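Branched-chain-amino-acid aminotransferase (Pseudomonas sp. UW4, PDB 6JIF) catalyses the reversible, pyridoxal-phosphate-dependent transfer of the amino group between branched-chain amino acids and 2-oxoglutarate. Local coordinates at residues M81-C86 / I91-P96; A176-K179 / P184-F187; L213-K218 / A227-P232; I273-T278 / A353-K358. One frame throughout, in Å; residues are numbered along the deposited sequence.

Overall arrangement
Followed from the N terminus, the chain first closes contact 1, the hairpin of strands 76-85 and 91-94. Contact 2 comes next, closing the loop that carries the chain from the seven-stranded antiparallel sheet into strand 185-189 of the mixed sheet. Contact 3 then packs helix 206-221 on strand 227-230, the neighbour of 185-189, and Phe187 touches Ile228 between the two. Contact 4 closes the longest loop, bringing the C-terminal segment 353-358 onto helix 267-278. All four lie in series, none nested or crossed. Contact 4 nevertheless returns to contact 1, because strand 356-358 pairs with 91-94; contacts 1 and 3 sit about 30 Å apart, centre to centre.

Contact 1. Residues M81-C86 / I91-P96; sequences MKAYRC and INLFRP
Tyr84 and Asn92 face each other as a hydrogen-bonded antiparallel pair, with Tyr84 N bonded to Asn92 O and Asn92 N to Tyr84 O, both at 2.8 Å. Phe94 N continues the ladder to Lys82 O, and beyond it a water accepts from Lys82 N and donates to Phe94 O.

The side chains alternate between two faces. On the face of Tyr84 and Asn92, the phenol ring turns its edge across the strand, CE1 lying 3.9 Å from Phe94 CB, nearly in the ring plane. The Asn92 amide comes close to Cys86, with SG 3.2 Å from OD1, while OD1 accepts from Lys358 NZ and ND2 donates to Gln345 O. On the face of Ala83 and Leu93, the arginine of the Arg85-Ile91 pair folds back: CG is anti to the backbone N (chi1 179°), and bends at chi2 and chi3 lay one guanidinium face over Ile91, NH1 3.3 Å from CG1. Gly89 O, in the turn, accepts from the same NH1. In Met81, a chi1 of 72° sets CG between the backbone N and the carbonyl carbon, which brings SD to 3.9 Å from Pro96 CB and 4.1 Å from Leu93 CD1; the chain then bends at chi3.

This beta hairpin lies inside the seven-stranded antiparallel sheet, flanked by strand 143-153 beside 81-85 and by strand 356-358 beside 91-94, while helix 117-130 covers Met81, Ala83 and Leu93.

Contact 2. Residues A176-K179 / P184-F187; sequences AYFK and PHNF
Phe178 and His185 form an aromatic pair across the loop that links strand 164-174 of the antiparallel sheet to strand 185-189 of the mixed sheet, in the class IV aminotransferase fold. Strand 185-189 begins at His185, while 176-179 has no regular structure, and the backbones stay well apart: the closest alpha carbons, those of Phe178 and His185, are 10.0 Å from each other. The gap is bridged by the two rings alone, which accounts for the small buried surface of 106 Å².

The side chains approach from opposite directions. In both residues CG stands anti to the carbonyl carbon and beside the backbone N (chi1 -57° for Phe178 and -54° for His185), which carries each ring toward the other segment. The ring planes meet at 33° with centroids 4.1 Å apart, an oblique pairing that is neither a parallel stack nor a T-shape. Its tilt brings the CE1 corner of the imidazole closest to the phenyl face.

Tyr177 lies on the opposite face of the Phe178 ring, so the phenyl is held between its sequence neighbour and the histidine. Thr310 of strand 308-317 touches both Phe178 and His185, and His185 pairs through its backbone with Pro311 and Gly313 of that strand. The contact thus joins the linking loop to the first residue of strand 185-189.

His185 CE1 lies 3.5 Å above the phenyl plane, displaced toward the ring rim, and its nearest phenyl atom is Phe178 CD2, also at 3.5 Å.

Contact 3. Residues L213-K218 / A227-P232; sequences LMPGSK and AIYLDP
Helix segment 213-218 passes strand segment 227-230 with their axes 8.2 Å apart at closest approach and their directions at 129°. The backbones come nearest at Gly216 and Ala227, whose CA atoms are 5.2 Å apart. Pro215 has no amide hydrogen to bond to the preceding turn, and the helix is kinked there; Ser217 N bonds to Leu213 O at 2.9 Å in the regular helical pattern.

Pro215 and Tyr229 make the main side-chain contact. The tyrosine CG stands anti to the carbonyl carbon (chi1 -60°), and the phenol extends to the helix; the two side chains cross at about a right angle, with Pro215 CB at the phenol edge. This carbon lies near the phenol plane, 3.4 Å from Tyr229 OH and 3.9 Å from CE1. Nearer the start of the strand, Ala227 CB lies 3.9 Å from Pro215 O and 4.4 Å from Gly216 CA.

The contact belongs to a beta-alpha-beta unit made of strand 185-189, helix 206-221 and strand 227-230. Within the mixed sheet, 227-230 runs parallel to 185-189 and antiparallel to 238-241, and the helix's outer side meets Arg109 and Leu111 of the second subunit.

Contact 4. Residues I273-T278 / A353-K358; sequences IELAKT and AGWIVK
Trp355 reaches helix 267-278 with the six-membered part of its indole, meeting two consecutive residues, Glu274 and Leu275. Leu275 offers its branch point: CG is 3.7 Å from Trp355 CH2, and CD2 is 4.0 Å from the same carbon. The leucine and the indole cross at a slant. Glu274 borders the neighbouring carbon, its CB lying at the ring edge, in plane, 3.7 Å from Trp355 CZ2. Farther along this side chain, OE1 approaches Trp355 CZ2 to 3.5 Å, with the carboxylate and indole planes 34° apart.

The polar end of Glu274 is directed by Arg95, whose NH1 forms a salt bridge with OE1. Arg95 also makes a cation-pi contact with Trp355, so one guanidinium serves both sides of the contact. The extended Glu274 chain beyond CG, with chi2 at 166°, carries the carboxylate to that charge, and the salt bridge would be expected to stabilise its ionised form.

In fold terms, this joins the helix whose first residues, Ile267 and Thr268, line the cofactor pocket together with Gly266 just before it to the C-terminal strand 356-358, the outermost strand of the antiparallel sheet within this chain. Backbone bonds of Trp355 with Arg95 and of Val357 with Leu93 hold that segment along strand 91-94. Val344 of helix 332-346 touches the indole, and Leu341 of that helix touches Leu275.

On the helix, Glu274 O accepts from Thr278 N at 2.9 Å and from Thr278 OG1 at 2.7 Å, the two donors arriving from opposite faces of the carbonyl plane.

Contact 1. Residues M81-C86 / I91-P96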
# COMPACT_ATOMS: atom_id res chain seq x y z
N MET B 81 12.45 -2.13 15.90
CA MET B 81 13.31 -2.89 16.82
C MET B 81 13.43 -2.13 18.14
O MET B 81 13.12 -0.94 18.21
CB MET B 81 14.71 -3.12 16.24
CG MET B 81 15.48 -1.79 16.23
SD MET B 81 16.89 -1.82 15.18
CE MET B 81 15.94 -1.93 13.67
N LYS B 82 13.89 -2.80 19.19
CA LYS B 82 14.01 -2.13 20.49
C LYS B 82 15.43 -2.19 21.06
O LYS B 82 16.18 -3.16 20.85
CB LYS B 82 13.05 -2.74 21.53
CG LYS B 82 11.62 -2.27 21.36
CD LYS B 82 10.68 -2.99 22.34
CE LYS B 82 9.22 -2.83 21.92
NZ LYS B 82 8.36 -3.59 22.89
N ALA B 83 15.76 -1.16 21.84
CA ALA B 83 16.95 -1.17 22.69
C ALA B 83 16.46 -1.12 24.12
O ALA B 83 15.44 -0.50 24.39
CB ALA B 83 17.88 0.02 22.42
N TYR B 84 17.16 -1.84 25.00
CA TYR B 84 16.80 -2.03 26.40
C TYR B 84 17.98 -1.67 27.31
O TYR B 84 19.13 -2.03 27.03
CB TYR B 84 16.42 -3.48 26.65
CG TYR B 84 15.36 -4.03 25.74
CD1 TYR B 84 15.69 -4.56 24.48
CD2 TYR B 84 14.04 -4.05 26.12
CE1 TYR B 84 14.72 -5.08 23.64
CE2 TYR B 84 13.07 -4.58 25.29
CZ TYR B 84 13.41 -5.09 24.05
OH TYR B 84 12.46 -5.60 23.20
N ARG B 85 17.69 -0.99 28.44
CA ARG B 85 18.71 -0.80 29.46
C ARG B 85 18.87 -2.10 30.27
O ARG B 85 17.88 -2.67 30.77
CB ARG B 85 18.34 0.36 30.38
CG ARG B 85 19.31 0.60 31.46
CD ARG B 85 20.64 1.14 30.92
NE ARG B 85 20.45 2.52 30.47
CZ ARG B 85 21.39 3.27 29.91
NH1 ARG B 85 22.61 2.78 29.74
NH2 ARG B 85 21.11 4.53 29.55
N CYS B 86 20.09 -2.59 30.35
CA CYS B 86 20.35 -3.77 31.16
C CYS B 86 20.53 -3.40 32.65
O CYS B 86 20.87 -2.27 33.01
CB CYS B 86 21.62 -4.46 30.68
SG CYS B 86 21.55 -4.97 29.02
N ILE B 91 23.47 -1.25 27.35
CA ILE B 91 22.31 -1.11 26.46
C ILE B 91 22.28 -2.24 25.43
O ILE B 91 23.24 -2.40 24.66
CB ILE B 91 22.34 0.26 25.74
CG1 ILE B 91 22.45 1.38 26.78
CG2 ILE B 91 21.12 0.38 24.84
CD1 ILE B 91 22.71 2.75 26.17
N ASN B 92 21.18 -3.00 25.37
CA ASN B 92 21.02 -4.10 24.42
C ASN B 92 20.17 -3.64 23.25
O ASN B 92 19.00 -3.31 23.43
CB ASN B 92 20.32 -5.32 25.06
CG ASN B 92 21.23 -6.14 25.90
OD1 ASN B 92 22.38 -5.83 26.01
ND2 ASN B 92 20.71 -7.22 26.49
N LEU B 93 20.71 -3.66 22.04
CA LEU B 93 19.88 -3.50 20.86
C LEU B 93 19.57 -4.89 20.32
O LEU B 93 20.49 -5.63 19.96
CB LEU B 93 20.66 -2.66 19.85
CG LEU B 93 20.08 -2.34 18.50
CD1 LEU B 93 18.84 -1.51 18.77
CD2 LEU B 93 21.10 -1.54 17.70
N PHE B 94 18.28 -5.24 20.19
CA PHE B 94 17.88 -6.64 19.96
C PHE B 94 17.78 -6.99 18.47
O PHE B 94 16.88 -6.51 17.78
CB PHE B 94 16.54 -6.91 20.67
CG PHE B 94 16.08 -8.35 20.59
CD1 PHE B 94 16.68 -9.34 21.38
CD2 PHE B 94 15.06 -8.72 19.71
CE1 PHE B 94 16.27 -10.67 21.33
CE2 PHE B 94 14.65 -10.07 19.63
CZ PHE B 94 15.23 -11.03 20.44
N ARG B 95 18.69 -7.90 17.99
CA ARG B 95 18.66 -8.52 16.65
C ARG B 95 18.51 -7.53 15.50
O ARG B 95 17.75 -7.78 14.56
CB ARG B 95 17.54 -9.57 16.61
CG ARG B 95 17.76 -10.65 17.70
CD ARG B 95 17.05 -11.92 17.34
NE ARG B 95 17.78 -12.74 16.37
CZ ARG B 95 17.32 -13.89 15.88
NH1 ARG B 95 16.13 -14.39 16.28
NH2 ARG B 95 18.09 -14.59 15.06
N PRO B 96 19.23 -6.41 15.51
CA PRO B 96 19.06 -5.46 14.41
C PRO B 96 19.51 -6.00 13.05
O PRO B 96 19.02 -5.53 12.02
CB PRO B 96 19.94 -4.28 14.84
CG PRO B 96 20.96 -4.86 15.69
CD PRO B 96 20.26 -5.96 16.48
O HOH W 1 14.16 -5.48 18.59

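Contact 2. Residues A176-K179 / P184-F187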
# COMPACT_ATOMS: atom_id res chain seq x y z
N ALA B 176 4.89 -0.77 28.16
CA ALA B 176 4.10 -1.95 27.84
C ALA B 176 3.07 -1.55 26.80
O ALA B 176 2.45 -0.49 26.90
CB ALA B 176 3.39 -2.46 29.10
N TYR B 177 2.86 -2.41 25.81
CA TYR B 177 1.88 -2.08 24.78
C TYR B 177 0.47 -2.09 25.37
O TYR B 177 -0.32 -1.17 25.13
CB TYR B 177 2.01 -3.06 23.61
CG TYR B 177 1.13 -2.74 22.42
CD1 TYR B 177 -0.21 -3.11 22.39
CD2 TYR B 177 1.65 -2.05 21.32
CE1 TYR B 177 -1.02 -2.79 21.29
CE2 TYR B 177 0.87 -1.74 20.22
CZ TYR B 177 -0.47 -2.11 20.21
OH TYR B 177 -1.26 -1.78 19.12
N PHE B 178 0.12 -3.14 26.12
CA PHE B 178 -1.07 -3.14 26.98
C PHE B 178 -0.63 -2.85 28.41
O PHE B 178 0.34 -3.44 28.90
CB PHE B 178 -1.80 -4.48 26.92
CG PHE B 178 -2.20 -4.86 25.54
CD1 PHE B 178 -1.43 -5.75 24.78
CD2 PHE B 178 -3.34 -4.30 24.96
CE1 PHE B 178 -1.80 -6.09 23.47
CE2 PHE B 178 -3.70 -4.64 23.66
CZ PHE B 178 -2.93 -5.53 22.93
N LYS B 179 -1.38 -2.01 29.11
CA LYS B 179 -1.05 -1.83 30.51
C LYS B 179 -1.76 -2.89 31.36
O LYS B 179 -2.79 -3.44 30.96
CB LYS B 179 -1.33 -0.41 31.02
CG LYS B 179 -0.63 0.71 30.20
CD LYS B 179 -0.15 1.75 31.26
CE LYS B 179 0.39 3.18 30.92
NZ LYS B 179 -0.39 4.26 30.23
N PRO B 184 -5.12 -12.11 28.88
CA PRO B 184 -5.73 -12.55 27.61
C PRO B 184 -6.60 -11.48 26.95
O PRO B 184 -7.33 -10.74 27.60
CB PRO B 184 -6.63 -13.73 28.01
CG PRO B 184 -6.22 -14.09 29.44
CD PRO B 184 -5.65 -12.85 30.05
N HIS B 185 -6.60 -11.50 25.62
CA HIS B 185 -7.40 -10.59 24.81
C HIS B 185 -8.15 -11.42 23.81
O HIS B 185 -7.66 -12.48 23.41
CB HIS B 185 -6.52 -9.61 24.00
CG HIS B 185 -5.58 -8.87 24.86
ND1 HIS B 185 -5.84 -7.61 25.33
CD2 HIS B 185 -4.43 -9.26 25.45
CE1 HIS B 185 -4.88 -7.23 26.14
NE2 HIS B 185 -4.00 -8.22 26.23
N ASN B 186 -9.32 -10.93 23.40
CA ASN B 186 -10.17 -11.59 22.40
C ASN B 186 -9.97 -10.94 21.03
O ASN B 186 -9.85 -9.71 20.95
CB ASN B 186 -11.66 -11.55 22.77
CG ASN B 186 -11.92 -12.30 24.06
OD1 ASN B 186 -11.20 -13.21 24.42
ND2 ASN B 186 -12.97 -11.89 24.79
N PHE B 187 -9.97 -11.77 19.98
CA PHE B 187 -9.81 -11.30 18.60
C PHE B 187 -10.92 -11.88 17.75
O PHE B 187 -11.54 -12.88 18.13
CB PHE B 187 -8.43 -11.68 18.00
CG PHE B 187 -7.25 -11.08 18.75
CD1 PHE B 187 -6.82 -11.63 19.93
CD2 PHE B 187 -6.58 -9.96 18.23
CE1 PHE B 187 -5.71 -11.08 20.61
CE2 PHE B 187 -5.52 -9.43 18.88
CZ PHE B 187 -5.08 -9.99 20.11

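Contact 3. Residues L213-K218 / A227-P232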
# COMPACT_ATOMS: atom_id res chain seq x y z
N LEU B 213 -6.53 -1.29 7.69
CA LEU B 213 -7.16 -0.20 8.47
C LEU B 213 -8.64 -0.43 8.70
O LEU B 213 -9.13 -0.42 9.86
CB LEU B 213 -6.95 1.13 7.73
CG LEU B 213 -5.51 1.62 7.75
CD1 LEU B 213 -5.27 2.75 6.76
CD2 LEU B 213 -5.28 2.09 9.18
N MET B 214 -9.40 -0.61 7.61
CA MET B 214 -10.84 -0.82 7.79
C MET B 214 -11.16 -2.13 8.53
O MET B 214 -12.06 -2.12 9.42
CB MET B 214 -11.54 -0.72 6.42
CG MET B 214 -13.03 -0.88 6.49
SD MET B 214 -13.34 -2.62 6.36
CE MET B 214 -13.02 -2.94 4.62
N PRO B 215 -10.55 -3.28 8.20
CA PRO B 215 -10.86 -4.52 8.94
C PRO B 215 -10.52 -4.44 10.42
O PRO B 215 -11.31 -4.93 11.28
CB PRO B 215 -10.00 -5.59 8.25
CG PRO B 215 -9.71 -5.03 6.90
CD PRO B 215 -9.74 -3.55 6.98
N GLY B 216 -9.39 -3.81 10.71
CA GLY B 216 -9.01 -3.63 12.10
C GLY B 216 -10.00 -2.75 12.81
O GLY B 216 -10.40 -3.04 13.93
N SER B 217 -10.46 -1.70 12.14
CA SER B 217 -11.43 -0.79 12.72
C SER B 217 -12.76 -1.49 12.99
O SER B 217 -13.39 -1.25 14.03
CB SER B 217 -11.62 0.40 11.76
OG SER B 217 -12.35 1.40 12.44
N LYS B 218 -13.17 -2.37 12.07
CA LYS B 218 -14.42 -3.10 12.22
C LYS B 218 -14.35 -4.09 13.39
O LYS B 218 -15.32 -4.22 14.15
CB LYS B 218 -14.78 -3.79 10.91
CG LYS B 218 -15.53 -2.84 10.00
CD LYS B 218 -15.97 -3.49 8.73
CE LYS B 218 -17.03 -2.61 8.06
NZ LYS B 218 -17.15 -2.93 6.60
N ALA B 227 -8.46 -7.70 14.35
CA ALA B 227 -8.90 -8.69 13.38
C ALA B 227 -7.81 -9.75 13.23
O ALA B 227 -6.63 -9.46 13.36
CB ALA B 227 -9.15 -8.03 12.03
N ILE B 228 -8.24 -10.96 12.95
CA ILE B 228 -7.33 -12.03 12.55
C ILE B 228 -7.62 -12.31 11.08
O ILE B 228 -8.78 -12.38 10.67
CB ILE B 228 -7.51 -13.29 13.42
CG1 ILE B 228 -6.89 -13.06 14.80
CG2 ILE B 228 -6.79 -14.48 12.79
CD1 ILE B 228 -7.15 -14.20 15.81
N TYR B 229 -6.56 -12.44 10.30
CA TYR B 229 -6.61 -12.63 8.84
C TYR B 229 -6.32 -14.09 8.53
O TYR B 229 -5.38 -14.67 9.10
CB TYR B 229 -5.59 -11.73 8.13
CG TYR B 229 -5.88 -10.29 8.41
CD1 TYR B 229 -6.88 -9.65 7.70
CD2 TYR B 229 -5.23 -9.62 9.47
CE1 TYR B 229 -7.20 -8.33 7.99
CE2 TYR B 229 -5.55 -8.29 9.79
CZ TYR B 229 -6.56 -7.66 9.04
OH TYR B 229 -6.90 -6.36 9.31
N LEU B 230 -7.14 -14.64 7.64
CA LEU B 230 -7.00 -16.00 7.13
C LEU B 230 -6.29 -15.96 5.78
O LEU B 230 -6.17 -14.91 5.15
CB LEU B 230 -8.38 -16.69 7.00
CG LEU B 230 -9.18 -16.73 8.32
CD1 LEU B 230 -10.38 -17.59 8.07
CD2 LEU B 230 -8.41 -17.29 9.51
N ASP B 231 -5.91 -17.14 5.31
CA ASP B 231 -5.25 -17.18 3.98
C ASP B 231 -6.18 -16.60 2.92
O ASP B 231 -7.39 -16.87 2.92
CB ASP B 231 -4.83 -18.60 3.64
CG ASP B 231 -5.97 -19.47 3.28
OD1 ASP B 231 -6.67 -19.90 4.22
OD2 ASP B 231 -6.14 -19.77 2.09
N PRO B 232 -5.67 -15.73 2.04
CA PRO B 232 -6.55 -14.98 1.16
C PRO B 232 -7.17 -15.85 0.08
O PRO B 232 -8.25 -15.51 -0.42
CB PRO B 232 -5.62 -13.89 0.60
CG PRO B 232 -4.20 -14.44 0.77
CD PRO B 232 -4.32 -15.14 2.13

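Contact 4. Residues I273-T278 / A353-K358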
# COMPACT_ATOMS: atom_id res chain seq x y z
N ILE B 273 10.79 -19.17 18.07
CA ILE B 273 11.07 -20.50 17.51
C ILE B 273 12.43 -20.98 17.98
O ILE B 273 12.59 -22.13 18.41
CB ILE B 273 10.94 -20.50 15.98
CG1 ILE B 273 9.45 -20.41 15.58
CG2 ILE B 273 11.59 -21.75 15.34
CD1 ILE B 273 9.19 -20.09 14.11
N GLU B 274 13.44 -20.09 17.91
CA GLU B 274 14.80 -20.47 18.29
C GLU B 274 14.90 -20.72 19.79
O GLU B 274 15.56 -21.67 20.22
CB GLU B 274 15.79 -19.40 17.81
CG GLU B 274 15.97 -19.57 16.26
CD GLU B 274 16.65 -18.46 15.44
OE1 GLU B 274 16.60 -17.26 15.77
OE2 GLU B 274 17.19 -18.82 14.35
N LEU B 275 14.23 -19.91 20.62
CA LEU B 275 14.31 -20.15 22.06
C LEU B 275 13.56 -21.41 22.44
O LEU B 275 14.01 -22.17 23.28
CB LEU B 275 13.78 -18.96 22.86
CG LEU B 275 14.66 -17.70 22.77
CD1 LEU B 275 13.85 -16.53 23.32
CD2 LEU B 275 16.00 -17.87 23.52
N ALA B 276 12.40 -21.64 21.81
CA ALA B 276 11.65 -22.86 22.04
C ALA B 276 12.51 -24.08 21.74
O ALA B 276 12.55 -25.02 22.53
CB ALA B 276 10.38 -22.88 21.14
N LYS B 277 13.20 -24.07 20.59
CA LYS B 277 13.98 -25.24 20.19
C LYS B 277 15.25 -25.40 21.00
O LYS B 277 15.62 -26.53 21.36
CB LYS B 277 14.34 -25.16 18.72
CG LYS B 277 13.21 -25.49 17.78
CD LYS B 277 13.83 -25.54 16.32
CE LYS B 277 12.81 -25.23 15.22
NZ LYS B 277 13.50 -24.94 13.91
N THR B 278 15.99 -24.32 21.21
CA THR B 278 17.33 -24.44 21.75
C THR B 278 17.43 -24.11 23.24
O THR B 278 18.49 -24.36 23.84
CB THR B 278 18.31 -23.55 20.98
OG1 THR B 278 18.00 -22.18 21.25
CG2 THR B 278 18.12 -23.79 19.49
N ALA B 353 23.89 -16.70 20.53
CA ALA B 353 25.00 -16.08 19.84
C ALA B 353 24.52 -15.09 18.79
O ALA B 353 23.59 -15.38 18.02
CB ALA B 353 25.83 -17.15 19.15
N GLY B 354 25.10 -13.90 18.83
CA GLY B 354 24.86 -12.91 17.80
C GLY B 354 23.58 -12.11 17.91
O GLY B 354 23.40 -11.17 17.13
N TRP B 355 22.72 -12.39 18.88
CA TRP B 355 21.43 -11.70 18.97
C TRP B 355 21.56 -10.27 19.48
O TRP B 355 20.75 -9.40 19.13
CB TRP B 355 20.52 -12.47 19.92
CG TRP B 355 19.92 -13.69 19.32
CD1 TRP B 355 20.40 -14.45 18.29
CD2 TRP B 355 18.67 -14.28 19.71
NE1 TRP B 355 19.54 -15.48 18.04
CE2 TRP B 355 18.49 -15.42 18.93
CE3 TRP B 355 17.73 -13.99 20.70
CZ2 TRP B 355 17.35 -16.24 19.04
CZ3 TRP B 355 16.63 -14.82 20.85
CH2 TRP B 355 16.46 -15.93 20.01
N ILE B 356 22.49 -10.00 20.40
CA ILE B 356 22.50 -8.71 21.11
C ILE B 356 23.62 -7.85 20.56
O ILE B 356 24.76 -8.31 20.46
CB ILE B 356 22.71 -8.92 22.62
CG1 ILE B 356 21.60 -9.76 23.23
CG2 ILE B 356 22.90 -7.59 23.32
CD1 ILE B 356 20.19 -9.18 23.03
N VAL B 357 23.31 -6.61 20.21
CA VAL B 357 24.33 -5.62 19.90
C VAL B 357 24.40 -4.64 21.05
O VAL B 357 23.39 -4.00 21.39
CB VAL B 357 24.04 -4.92 18.57
CG1 VAL B 357 25.07 -3.81 18.33
CG2 VAL B 357 24.08 -5.96 17.39
N LYS B 358 25.57 -4.53 21.68
CA LYS B 358 25.72 -3.59 22.79
C LYS B 358 25.90 -2.21 22.19
O LYS B 358 26.74 -2.03 21.30
CB LYS B 358 26.93 -3.96 23.67
CG LYS B 358 26.73 -5.28 24.48
CD LYS B 358 25.86 -5.04 25.69
CE LYS B 358 25.64 -6.34 26.46
NZ LYS B 358 24.74 -6.16 27.59